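Local atomic coordinates of Sqt1 (Chaetomium thermophilum, PDB entry 4ZOY), a protein that probably acts as a WD40-repeat chaperone in ribosome biogenesis, capturing its dedicated ribosomal protein client while that client is still being translated. Residues 17-22 with 472-477. Sequence-based numbering, arbitrary orientation.
Sequences SVFAIA and VGDDAV
Val472 fills the tight half of this contact, wedged between Val18 and Ile21 of the facing strand. Its CG1 touches CG1 of Val18 at 3.5 Å, the two side chains crossing at about a right angle, and also lies 3.7 Å from CB of Ile21. The other branch, CG2, sits between the backbone N and carbonyl carbon of Val472 (chi1 -67°), a rotation that brings it to 3.4 Å from Val18 O, a buried carbonyl oxygen without a hydrogen-bond partner in the model. Such valine packing illustrates how neighbouring blades of a WD40 beta-propeller adhere face to face: strand 18-23 opens one four-stranded sheet, whereas strand 468-473 belongs to the sheet that strand 9-11, from the other end of the chain, completes. A classic beta bulge, in which Phe19 and Ala20 both face Gly34, disturbs the regular pairing of strand 18-23 with strand 30-36.

Toward the type I turn from Gly473 to Ala476 the contact becomes polar and less enclosed. Gly473 O takes Val18 N at 3.0 Å on one face of its carbonyl plane and the turn's own Ala476 N on the other. Beyond it, Ser17 OG donates to OD1 of the partly exposed Asp474 at 2.6 Å, arriving from above the carboxylate plane. With an alanine here, the Ser17 hydroxyl would probably lose this acceptor and be free to turn.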
loop_
_atom_site.group_PDB
_atom_site.type_symbol
_atom_site.label_atom_id
_atom_site.label_comp_id
_atom_site.label_asym_id
_atom_site.label_seq_id
_atom_site.Cartn_x
_atom_site.Cartn_y
_atom_site.Cartn_z
ATOM N N SER A 17 0.211 18.732 1.112
ATOM C CA SER A 17 0.345 17.307 1.426
ATOM C C SER A 17 0.554 16.414 0.220
ATOM O O SER A 17 -0.211 16.456 -0.741
ATOM C CB SER A 17 -0.899 16.817 2.160
ATOM O OG SER A 17 -1.199 17.632 3.280
ATOM N N VAL A 18 1.594 15.590 0.293
ATOM C CA VAL A 18 1.849 14.592 -0.736
ATOM C C VAL A 18 1.327 13.250 -0.213
ATOM O O VAL A 18 1.950 12.626 0.651
ATOM C CB VAL A 18 3.347 14.499 -1.104
ATOM C CG1 VAL A 18 3.496 13.847 -2.467
ATOM C CG2 VAL A 18 3.990 15.901 -1.143
ATOM N N PHE A 19 0.165 12.840 -0.726
ATOM C CA PHE A 19 -0.568 11.694 -0.185
ATOM C C PHE A 19 -0.174 10.363 -0.788
ATOM O O PHE A 19 -0.362 9.324 -0.153
ATOM C CB PHE A 19 -2.075 11.863 -0.404
ATOM C CG PHE A 19 -2.699 12.963 0.408
ATOM C CD1 PHE A 19 -2.639 12.949 1.786
ATOM C CD2 PHE A 19 -3.392 13.983 -0.219
ATOM C CE1 PHE A 19 -3.240 13.958 2.533
ATOM C CE2 PHE A 19 -3.993 14.988 0.520
ATOM C CZ PHE A 19 -3.912 14.974 1.892
ATOM N N ALA A 20 0.328 10.390 -2.019
ATOM C CA ALA A 20 0.471 9.162 -2.795
ATOM C C ALA A 20 1.797 9.070 -3.511
ATOM O O ALA A 20 2.387 10.096 -3.905
ATOM C CB ALA A 20 -0.669 9.058 -3.803
ATOM N N ILE A 21 2.270 7.839 -3.696
ATOM C CA ILE A 21 3.502 7.602 -4.424
ATOM C C ILE A 21 3.442 6.236 -5.096
ATOM O O ILE A 21 2.893 5.278 -4.537
ATOM C CB ILE A 21 4.732 7.713 -3.493
ATOM C CG1 ILE A 21 6.038 7.456 -4.248
ATOM C CG2 ILE A 21 4.593 6.794 -2.268
ATOM C CD1 ILE A 21 7.301 7.885 -3.462
ATOM N N ALA A 22 3.972 6.168 -6.313
ATOM C CA ALA A 22 4.068 4.909 -7.033
ATOM C C ALA A 22 5.427 4.807 -7.696
ATOM O O ALA A 22 6.047 5.822 -8.025
ATOM C CB ALA A 22 2.962 4.794 -8.056
ATOM N N VAL A 472 6.941 10.453 0.772
ATOM C CA VAL A 472 6.019 11.566 0.561
ATOM C C VAL A 472 5.533 12.036 1.927
ATOM O O VAL A 472 5.198 11.236 2.814
ATOM C CB VAL A 472 4.830 11.187 -0.366
ATOM C CG1 VAL A 472 5.321 10.929 -1.780
ATOM C CG2 VAL A 472 4.045 9.976 0.171
ATOM N N GLY A 473 5.545 13.354 2.124
ATOM C CA GLY A 473 5.216 13.905 3.428
ATOM C C GLY A 473 4.022 14.849 3.484
ATOM O O GLY A 473 3.649 15.495 2.498
ATOM N N ASP A 474 3.445 14.959 4.674
ATOM C CA ASP A 474 2.352 15.900 4.882
ATOM C C ASP A 474 2.889 17.325 4.901
ATOM O O ASP A 474 2.104 18.275 4.809
ATOM C CB ASP A 474 1.614 15.602 6.184
ATOM C CG ASP A 474 0.214 16.178 6.200
ATOM O OD1 ASP A 474 -0.494 16.049 5.184
ATOM O OD2 ASP A 474 -0.178 16.750 7.240
ATOM N N ASP A 475 4.213 17.447 5.022
ATOM C CA ASP A 475 4.909 18.738 4.954
ATOM C C ASP A 475 5.216 19.172 3.517
ATOM O O ASP A 475 6.021 20.079 3.305
ATOM C CB ASP A 475 6.204 18.683 5.786
ATOM C CG ASP A 475 7.093 17.484 5.463
ATOM O OD1 ASP A 475 6.708 16.618 4.648
ATOM O OD2 ASP A 475 8.196 17.413 6.046
ATOM N N ALA A 476 4.596 18.505 2.540
ATOM C CA ALA A 476 4.640 18.883 1.119
ATOM C C ALA A 476 5.998 18.659 0.481
ATOM O O ALA A 476 6.322 19.277 -0.539
ATOM C CB ALA A 476 4.204 20.362 0.921
ATOM N N VAL A 477 6.783 17.757 1.063
ATOM C CA VAL A 477 8.105 17.457 0.530
ATOM C C VAL A 477 8.212 15.969 0.209
ATOM O O VAL A 477 7.553 15.136 0.840
ATOM C CB VAL A 477 9.221 17.857 1.517
ATOM C CG1 VAL A 477 10.572 17.916 0.809
ATOM C CG2 VAL A 477 8.912 19.209 2.158
#